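Local coordinates for hypothetical protein (Lactobacillus plantarum, PDB 2IAY), which is of uncharacterised function but belongs to the DUF1831 family and may have a role in amino-acid metabolism, at residues Y17-T22 against L59-N64; R45-T50 against R99-N104; M72-G77 against A83-N88. All blocks are in the same frame, centred on the assembly; numbering follows the deposited sequence.

Contact 1 (Y17-T22 against L59-N64)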
loop_
_atom_site.group_PDB
_atom_site.type_symbol
_atom_site.label_atom_id
_atom_site.label_comp_id
_atom_site.label_asym_id
_atom_site.label_seq_id
_atom_site.Cartn_x
_atom_site.Cartn_y
_atom_site.Cartn_z
ATOM N N TYR A 17 3.636 -9.017 0.868
ATOM C CA TYR A 17 4.189 -8.286 -0.260
ATOM C C TYR A 17 5.630 -7.953 0.055
ATOM O O TYR A 17 5.973 -7.591 1.181
ATOM C CB TYR A 17 3.369 -7.001 -0.528
ATOM C CG TYR A 17 2.031 -7.318 -1.091
ATOM C CD1 TYR A 17 0.946 -7.529 -0.261
ATOM C CD2 TYR A 17 1.847 -7.437 -2.457
ATOM C CE1 TYR A 17 -0.288 -7.850 -0.777
ATOM C CE2 TYR A 17 0.609 -7.738 -2.964
ATOM C CZ TYR A 17 -0.446 -7.971 -2.112
ATOM O OH TYR A 17 -1.684 -8.300 -2.600
ATOM N N THR A 18 6.480 -8.082 -0.964
ATOM C CA THR A 18 7.893 -7.783 -0.874
ATOM C C THR A 18 8.252 -6.650 -1.797
ATOM O O THR A 18 7.837 -6.600 -2.944
ATOM C CB THR A 18 8.670 -9.033 -1.289
ATOM O OG1 THR A 18 8.354 -10.088 -0.379
ATOM C CG2 THR A 18 10.193 -8.826 -1.260
ATOM N N LEU A 19 9.069 -5.731 -1.320
ATOM C CA LEU A 19 9.559 -4.635 -2.149
ATOM C C LEU A 19 10.555 -5.194 -3.157
ATOM O O LEU A 19 11.454 -5.899 -2.795
ATOM C CB LEU A 19 10.204 -3.575 -1.261
ATOM C CG LEU A 19 10.697 -2.295 -1.962
ATOM C CD1 LEU A 19 9.541 -1.470 -2.520
ATOM C CD2 LEU A 19 11.558 -1.463 -1.044
ATOM N N SER A 20 10.404 -4.837 -4.413
ATOM C CA SER A 20 11.335 -5.285 -5.414
ATOM C C SER A 20 12.719 -4.752 -5.122
ATOM O O SER A 20 12.890 -3.560 -4.910
ATOM C CB SER A 20 10.942 -4.849 -6.806
ATOM O OG SER A 20 12.025 -5.147 -7.664
ATOM N N PRO A 21 13.761 -5.617 -5.214
ATOM C CA PRO A 21 15.127 -5.161 -5.026
ATOM C C PRO A 21 15.627 -4.282 -6.182
ATOM O O PRO A 21 16.715 -3.739 -6.088
ATOM C CB PRO A 21 15.925 -6.458 -4.924
ATOM C CG PRO A 21 15.150 -7.437 -5.704
ATOM C CD PRO A 21 13.694 -7.069 -5.430
ATOM N N THR A 22 14.827 -4.174 -7.237
ATOM C CA THR A 22 15.160 -3.370 -8.404
ATOM C C THR A 22 14.185 -2.224 -8.607
ATOM O O THR A 22 14.151 -1.633 -9.687
ATOM C CB THR A 22 15.229 -4.251 -9.671
ATOM O OG1 THR A 22 14.006 -4.982 -9.849
ATOM C CG2 THR A 22 16.371 -5.222 -9.552
ATOM N N LEU A 59 -5.673 2.683 1.779
ATOM C CA LEU A 59 -4.404 2.011 1.607
ATOM C C LEU A 59 -3.315 3.089 1.572
ATOM O O LEU A 59 -3.413 4.037 0.811
ATOM C CB LEU A 59 -4.417 1.288 0.268
ATOM C CG LEU A 59 -3.101 0.675 -0.186
ATOM C CD1 LEU A 59 -2.577 -0.425 0.782
ATOM C CD2 LEU A 59 -3.284 0.148 -1.588
ATOM N N LYS A 60 -2.305 2.942 2.430
ATOM C CA LYS A 60 -1.169 3.830 2.469
ATOM C C LYS A 60 0.129 3.049 2.299
ATOM O O LYS A 60 0.325 2.018 2.942
ATOM C CB LYS A 60 -1.150 4.605 3.788
ATOM C CG LYS A 60 -2.377 5.459 4.005
ATOM C CD LYS A 60 -2.342 6.300 5.275
ATOM C CE LYS A 60 -1.282 7.374 5.215
HETATM N N MSE A 61 1.041 3.559 1.459
HETATM C CA MSE A 61 2.348 2.961 1.314
HETATM C C MSE A 61 3.403 4.059 1.249
HETATM O O MSE A 61 3.203 5.088 0.599
HETATM C CB MSE A 61 2.424 2.120 0.031
HETATM C CG MSE A 61 3.777 1.465 -0.221
HETATM SE SE MSE A 61 3.639 0.084 -1.570
HETATM C CE MSE A 61 5.483 0.107 -2.173
ATOM N N THR A 62 4.529 3.809 1.908
ATOM C CA THR A 62 5.713 4.697 1.837
ATOM C C THR A 62 6.928 3.855 1.535
ATOM O O THR A 62 7.145 2.849 2.173
ATOM C CB THR A 62 5.920 5.486 3.147
ATOM O OG1 THR A 62 4.770 6.283 3.384
ATOM C CG2 THR A 62 7.112 6.417 3.050
ATOM N N VAL A 63 7.735 4.303 0.600
ATOM C CA VAL A 63 9.056 3.745 0.347
ATOM C C VAL A 63 10.118 4.696 0.852
ATOM O O VAL A 63 10.012 5.911 0.642
ATOM C CB VAL A 63 9.281 3.463 -1.170
ATOM C CG1 VAL A 63 10.650 2.843 -1.458
ATOM C CG2 VAL A 63 8.177 2.532 -1.737
ATOM N N ASN A 64 11.118 4.169 1.544
ATOM C CA ASN A 64 12.150 5.035 2.101
ATOM C C ASN A 64 12.980 5.714 1.007
ATOM O O ASN A 64 12.961 5.329 -0.173
ATOM C CB ASN A 64 12.984 4.316 3.170
ATOM C CG ASN A 64 13.848 3.212 2.647
ATOM O OD1 ASN A 64 14.052 3.046 1.454
ATOM N ND2 ASN A 64 14.403 2.414 3.585
#

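Contact 2 (R45-T50 against R99-N104). With GOL (glycerol), chain C.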
loop_
_atom_site.group_PDB
_atom_site.type_symbol
_atom_site.label_atom_id
_atom_site.label_comp_id
_atom_site.label_asym_id
_atom_site.label_seq_id
_atom_site.Cartn_x
_atom_site.Cartn_y
_atom_site.Cartn_z
ATOM N N ARG A 45 -4.582 5.642 -1.324
ATOM C CA ARG A 45 -5.857 5.504 -2.033
ATOM C C ARG A 45 -6.993 5.174 -1.099
ATOM O O ARG A 45 -6.843 4.350 -0.219
ATOM C CB ARG A 45 -5.810 4.413 -3.104
ATOM C CG ARG A 45 -4.945 4.738 -4.321
ATOM C CD ARG A 45 -5.559 5.826 -5.193
ATOM N NE ARG A 45 -4.748 6.083 -6.367
ATOM C CZ ARG A 45 -3.733 6.938 -6.452
ATOM N NH1 ARG A 45 -3.319 7.640 -5.410
ATOM N NH2 ARG A 45 -3.102 7.092 -7.619
ATOM N N SER A 46 -8.125 5.820 -1.327
ATOM C CA SER A 46 -9.383 5.439 -0.711
ATOM C C SER A 46 -9.861 4.096 -1.220
ATOM O O SER A 46 -9.633 3.733 -2.355
ATOM C CB SER A 46 -10.419 6.472 -1.022
ATOM O OG SER A 46 -10.074 7.631 -0.337
ATOM N N LEU A 47 -10.502 3.352 -0.348
ATOM C CA LEU A 47 -11.155 2.106 -0.667
ATOM C C LEU A 47 -12.625 2.163 -0.254
ATOM O O LEU A 47 -12.977 2.507 0.890
ATOM C CB LEU A 47 -10.501 0.930 0.048
ATOM C CG LEU A 47 -8.999 0.749 -0.164
ATOM C CD1 LEU A 47 -8.482 -0.379 0.729
ATOM C CD2 LEU A 47 -8.640 0.509 -1.646
ATOM N N ASP A 48 -13.487 1.769 -1.203
ATOM C CA ASP A 48 -14.916 1.538 -0.953
ATOM C C ASP A 48 -15.623 2.683 -0.220
ATOM O O ASP A 48 -16.223 2.477 0.821
ATOM C CB ASP A 48 -15.105 0.197 -0.204
ATOM C CG ASP A 48 -16.541 -0.303 -0.199
ATOM O OD1 ASP A 48 -17.342 0.184 -1.020
ATOM O OD2 ASP A 48 -16.842 -1.165 0.649
ATOM N N PRO A 49 -15.607 3.881 -0.792
ATOM C CA PRO A 49 -16.358 4.986 -0.169
ATOM C C PRO A 49 -17.852 4.877 -0.377
ATOM O O PRO A 49 -18.321 4.289 -1.389
ATOM C CB PRO A 49 -15.801 6.217 -0.879
ATOM C CG PRO A 49 -15.464 5.703 -2.244
ATOM C CD PRO A 49 -14.878 4.329 -1.987
ATOM N N THR A 50 -18.625 5.464 0.538
ATOM C CA THR A 50 -20.033 5.575 0.364
ATOM C C THR A 50 -20.455 6.903 -0.286
ATOM O O THR A 50 -21.548 6.976 -0.797
ATOM C CB THR A 50 -20.780 5.387 1.697
ATOM O OG1 THR A 50 -20.173 6.242 2.673
ATOM C CG2 THR A 50 -20.723 3.911 2.157
ATOM N N ARG A 99 -6.575 -5.157 -4.207
ATOM C CA ARG A 99 -5.835 -6.062 -5.089
ATOM C C ARG A 99 -5.607 -5.499 -6.482
ATOM O O ARG A 99 -4.560 -5.705 -7.089
ATOM C CB ARG A 99 -6.530 -7.410 -5.168
ATOM C CG ARG A 99 -6.460 -8.270 -3.904
ATOM C CD ARG A 99 -5.040 -8.645 -3.501
ATOM N NE ARG A 99 -5.122 -9.741 -2.516
ATOM C CZ ARG A 99 -4.681 -9.747 -1.269
ATOM N NH1 ARG A 99 -3.898 -8.792 -0.828
ATOM N NH2 ARG A 99 -5.047 -10.727 -0.453
ATOM N N TYR A 100 -6.593 -4.775 -7.005
ATOM C CA TYR A 100 -6.471 -4.118 -8.290
ATOM C C TYR A 100 -5.331 -3.095 -8.283
ATOM O O TYR A 100 -4.538 -3.043 -9.202
ATOM C CB TYR A 100 -7.840 -3.459 -8.633
ATOM C CG TYR A 100 -7.886 -2.846 -10.011
ATOM C CD1 TYR A 100 -7.430 -1.571 -10.252
ATOM C CD2 TYR A 100 -8.324 -3.600 -11.089
ATOM C CE1 TYR A 100 -7.447 -1.046 -11.570
ATOM C CE2 TYR A 100 -8.376 -3.095 -12.363
ATOM C CZ TYR A 100 -7.930 -1.840 -12.593
ATOM O OH TYR A 100 -7.972 -1.368 -13.869
ATOM N N ILE A 101 -5.288 -2.269 -7.245
ATOM C CA ILE A 101 -4.260 -1.278 -7.101
ATOM C C ILE A 101 -2.889 -1.945 -7.042
ATOM O O ILE A 101 -1.930 -1.548 -7.731
ATOM C CB ILE A 101 -4.519 -0.385 -5.843
ATOM C CG1 ILE A 101 -5.775 0.466 -6.032
ATOM C CG2 ILE A 101 -3.297 0.493 -5.544
ATOM C CD1 ILE A 101 -6.367 0.996 -4.723
ATOM N N LEU A 102 -2.757 -2.940 -6.170
ATOM C CA LEU A 102 -1.470 -3.602 -5.993
ATOM C C LEU A 102 -1.042 -4.433 -7.185
ATOM O O LEU A 102 0.135 -4.610 -7.411
ATOM C CB LEU A 102 -1.451 -4.416 -4.706
ATOM C CG LEU A 102 -1.661 -3.619 -3.416
ATOM C CD1 LEU A 102 -1.564 -4.516 -2.184
ATOM C CD2 LEU A 102 -0.667 -2.474 -3.322
ATOM N N ALA A 103 -1.993 -4.909 -7.983
ATOM C CA ALA A 103 -1.644 -5.664 -9.167
ATOM C C ALA A 103 -0.827 -4.803 -10.111
ATOM O O ALA A 103 0.064 -5.279 -10.762
ATOM C CB ALA A 103 -2.925 -6.142 -9.891
ATOM N N ASN A 104 -1.123 -3.516 -10.190
ATOM C CA ASN A 104 -0.336 -2.615 -11.006
ATOM C C ASN A 104 1.126 -2.510 -10.495
ATOM O O ASN A 104 2.041 -2.385 -11.282
ATOM C CB ASN A 104 -0.944 -1.215 -11.074
ATOM C CG ASN A 104 -2.199 -1.138 -11.875
ATOM O OD1 ASN A 104 -2.372 -1.888 -12.837
ATOM N ND2 ASN A 104 -3.045 -0.174 -11.544
HETATM C C1 GOL C . -6.069 10.710 -1.266
HETATM C C2 GOL C . -6.783 9.372 -1.465
HETATM O O2 GOL C . -7.823 9.283 -0.528
HETATM C C3 GOL C . -7.258 9.224 -2.905
HETATM O O3 GOL C . -8.019 8.054 -3.176
#

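Contact 3 (M72-G77 against A83-N88)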
loop_
_atom_site.group_PDB
_atom_site.type_symbol
_atom_site.label_atom_id
_atom_site.label_comp_id
_atom_site.label_asym_id
_atom_site.label_seq_id
_atom_site.Cartn_x
_atom_site.Cartn_y
_atom_site.Cartn_z
HETATM N N MSE A 72 3.511 -0.348 4.555
HETATM C CA MSE A 72 2.222 -0.386 3.903
HETATM C C MSE A 72 1.178 -0.793 4.917
HETATM O O MSE A 72 1.397 -1.711 5.702
HETATM C CB MSE A 72 2.240 -1.322 2.718
HETATM C CG MSE A 72 0.943 -1.319 1.917
HETATM SE SE MSE A 72 1.089 -2.412 0.298
HETATM C CE MSE A 72 1.264 -4.095 1.168
ATOM N N THR A 73 0.065 -0.092 4.929
ATOM C CA THR A 73 -0.992 -0.302 5.918
ATOM C C THR A 73 -2.375 -0.071 5.323
ATOM O O THR A 73 -2.531 0.658 4.371
ATOM C CB THR A 73 -0.823 0.656 7.128
ATOM O OG1 THR A 73 -0.747 2.011 6.677
ATOM C CG2 THR A 73 0.450 0.322 7.948
ATOM N N THR A 74 -3.378 -0.691 5.935
ATOM C CA THR A 74 -4.776 -0.368 5.753
ATOM C C THR A 74 -5.269 0.298 7.006
ATOM O O THR A 74 -5.087 -0.218 8.127
ATOM C CB THR A 74 -5.629 -1.604 5.405
ATOM O OG1 THR A 74 -5.349 -2.675 6.324
ATOM C CG2 THR A 74 -5.307 -2.112 3.973
ATOM N N VAL A 75 -5.938 1.389 6.806
ATOM C CA VAL A 75 -6.524 2.176 7.903
ATOM C C VAL A 75 -7.976 2.424 7.563
ATOM O O VAL A 75 -8.439 2.173 6.461
ATOM C CB VAL A 75 -5.737 3.486 8.111
ATOM C CG1 VAL A 75 -4.316 3.213 8.633
ATOM C CG2 VAL A 75 -5.682 4.302 6.827
ATOM N N THR A 76 -8.744 2.890 8.547
ATOM C CA THR A 76 -10.116 3.277 8.259
ATOM C C THR A 76 -10.128 4.600 7.474
ATOM O O THR A 76 -9.086 5.169 7.172
ATOM C CB THR A 76 -10.959 3.423 9.522
ATOM O OG1 THR A 76 -10.530 4.599 10.187
ATOM C CG2 THR A 76 -10.829 2.225 10.439
ATOM N N GLY A 77 -11.320 5.078 7.101
ATOM C CA GLY A 77 -11.450 6.306 6.350
ATOM C C GLY A 77 -10.923 7.559 7.019
ATOM O O GLY A 77 -10.709 8.557 6.343
ATOM N N ALA A 83 -6.940 -0.971 10.337
ATOM C CA ALA A 83 -8.083 -1.734 9.894
ATOM C C ALA A 83 -7.611 -3.055 9.359
ATOM O O ALA A 83 -6.508 -3.174 8.805
ATOM C CB ALA A 83 -8.848 -0.977 8.808
ATOM N N ASN A 84 -8.499 -4.019 9.450
ATOM C CA ASN A 84 -8.315 -5.374 8.912
ATOM C C ASN A 84 -9.433 -5.606 7.929
ATOM O O ASN A 84 -10.580 -5.789 8.317
ATOM C CB ASN A 84 -8.388 -6.393 10.069
ATOM C CG ASN A 84 -8.130 -7.833 9.649
ATOM O OD1 ASN A 84 -8.452 -8.225 8.534
ATOM N ND2 ASN A 84 -7.626 -8.651 10.582
ATOM N N ILE A 85 -9.105 -5.530 6.637
ATOM C CA ILE A 85 -10.143 -5.657 5.618
ATOM C C ILE A 85 -10.382 -7.108 5.206
ATOM O O ILE A 85 -11.246 -7.352 4.350
ATOM C CB ILE A 85 -9.828 -4.703 4.399
ATOM C CG1 ILE A 85 -8.736 -5.240 3.517
ATOM C CG2 ILE A 85 -9.492 -3.279 4.841
ATOM C CD1 ILE A 85 -8.634 -4.491 2.158
ATOM N N PHE A 86 -9.598 -8.060 5.714
ATOM C CA PHE A 86 -9.643 -9.485 5.250
ATOM C C PHE A 86 -10.368 -10.461 6.153
ATOM O O PHE A 86 -10.924 -11.458 5.669
ATOM C CB PHE A 86 -8.231 -10.029 5.071
ATOM C CG PHE A 86 -7.465 -9.304 4.045
ATOM C CD1 PHE A 86 -7.629 -9.600 2.710
ATOM C CD2 PHE A 86 -6.642 -8.258 4.381
ATOM C CE1 PHE A 86 -6.908 -8.945 1.795
ATOM C CE2 PHE A 86 -5.954 -7.592 3.439
ATOM C CZ PHE A 86 -6.092 -7.926 2.130
ATOM N N LYS A 87 -10.293 -10.199 7.455
ATOM C CA LYS A 87 -10.887 -11.073 8.479
ATOM C C LYS A 87 -12.313 -11.471 8.150
ATOM O O LYS A 87 -13.161 -10.593 7.935
ATOM C CB LYS A 87 -10.891 -10.350 9.823
ATOM N N ASN A 88 -12.547 -12.794 8.081
ATOM C CA ASN A 88 -13.844 -13.390 7.762
ATOM C C ASN A 88 -14.423 -12.933 6.429
ATOM O O ASN A 88 -15.621 -13.067 6.169
ATOM C CB ASN A 88 -14.813 -13.118 8.898
ATOM C CG ASN A 88 -14.400 -13.778 10.179
ATOM O OD1 ASN A 88 -13.881 -14.900 10.192
ATOM N ND2 ASN A 88 -14.593 -13.066 11.264
HETATM O O HOH W 1 -6.318 -5.235 6.041
#

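Contact 1 (Y17-T22 against L59-N64)
Leu19 and Val63 are the residues whose backbones come nearest, their CA atoms 8.8 Å apart, and at that separation the strands 17-19 and 57-63 meet through side chains, with no hydrogen bond crossing between them. This is apolar packing between two antiparallel sheets: strand 17-19 runs between strands 7-8 and 111-113 of a small sheet, while strand 57-63 is an inner strand of the larger one. Leu19 carries the contact from its side. Its CG stands anti to the backbone N (chi1 -176°), which sends the forked end across to the other sheet. There the two isopropyl-like ends face each other methyl to methyl, CD1 of Leu19 lying 4.3 Å from CG2 of Val63 and CD2 of Leu19 4.4 Å from CG1 of Val63. Met61, a selenomethionine two residues before Val63 and on the same face of its strand, adds its own methyl from an almost fully extended chain: its CE lies 4.4 Å from Leu19 CD1. All three residues are buried. Phe70, on strand 70-76, touches both Leu19 and Met61, and Phe105 of helix 92-107 also packs on Met61. Just past Leu19 the chain turns away from strand 57-63. Ser20 OG, hydrogen-bonded also to Asp109 OD1, closes an ST turn by accepting from Thr22 N at 3.0 Å, with an angle of 160° at the hydrogen.

Contact 2 (R45-T50 against R99-N104)
Ile101 sets its terminal methyl against Arg45 and Leu47, alternate residues of strand 41-47. CD1 of Ile101 lies 3.8 Å from CB of Arg45 and 4.0 Å from CG of the same arginine, while CD2 of Leu47 meets it at 3.9 Å. The Ile101 chain turns CG1 to the side of its own backbone N and then runs on extended (chi2 160°), so CD1 is the atom that reaches the strand. Arg45 answers with the aliphatic root of its side chain. A bend at chi2 (-70°) carries the later atoms off from the methyl, and the guanidinium takes no part in the apolar contact. Leu47 meets the methyl roughly at right angles to Arg45: its CB is not aimed at the helix, but its branched end swings closer.

Behind this first shell, backbone pairing of Arg45 with Leu59 fixes the strand in the four-stranded antiparallel sheet, and Leu59 also touches Ile101, so that neighbouring strands share the same helix side chain. Farther along, Gln97 of helix 92-107 accepts a hydrogen bond from Asp48 N. Ser46, whose CB points away from the helix, binds a glycerol, probably from the crystallisation liquor: its N donates to O3 of the glycerol at 2.9 Å, nearly straight at 177°, and its OG is hydrogen-bonded to the glycerol O2 at 2.8 Å.

With no hydrogen bond across the two segments, Ile101 is held to Arg45 and Leu47 by dispersion and hydrophobic contact, with the Asp48 N to Gln97 bond as a polar tie nearby, while the arginine charge stays at the exposed margin.

Contact 3 (M72-G77 against A83-N88)
Thr74 holds Ala83 at two points, through its main chain and through its hydroxyl, although 83-88 forms no regular strand. Ala83 N donates to Thr74 O at 3.0 Å with an angle of 159° at the hydrogen, and Thr74 OG1 donates to Ala83 O at 2.8 Å, arriving from above that carbonyl's plane, 40° out of it. Chi1 of 49° sets OG1 between the backbone N and the carbonyl carbon of Thr74, where it also accepts from a water 2.8 Å away. The same water takes the N-H of Ile85 at 2.9 Å, so one hydroxyl reaches Ala83 directly and Ile85 through the water. A valine at Thr74 would keep the bulk but lose the hydroxyl, and would probably leave Ala83 O without this donor and the water less firmly placed. Strand 70-76 is one of the two outermost strands of its antiparallel sheet, and the connection to helix 92-107 comes back to this edge at Ala83 and then runs off. At the edge the methyl of Ala83 presses on the backbone, its CB 3.7 Å from Val75 C, while CG2 of Ile85 lies 4.2 Å from CB of Thr74. Phe57 touches both Ala83 and Ile85, and Val95 of the helix also packs on Ile85. Beyond Ala83, Asn84 OD1 stiffens the loop in an Asx turn with Phe86 N, in the carbonyl plane, widened to an Asx motif by Lys87 N.

How the contacts relate
From the N terminus, after strand 7-8 the chain lays down strand 17-19, and contact 1 closes when strand 57-63 returns to it, joining the small three-stranded sheet to the larger one. Contact 2 opens within that span, at strand 41-47, and closes only at helix 92-107, so contacts 1 and 2 cross. Contact 3 follows contact 1 in series and lies wholly within the span of contact 2, where it fastens the connection after strand 70-76 to that strand's own edge. Strands 41-47, 57-63 and 70-76 are successive neighbours in one sheet, which all three contacts therefore reach. Tyr17 of contact 1 packs on Leu102 of contact 2 and on Met72 of contact 3.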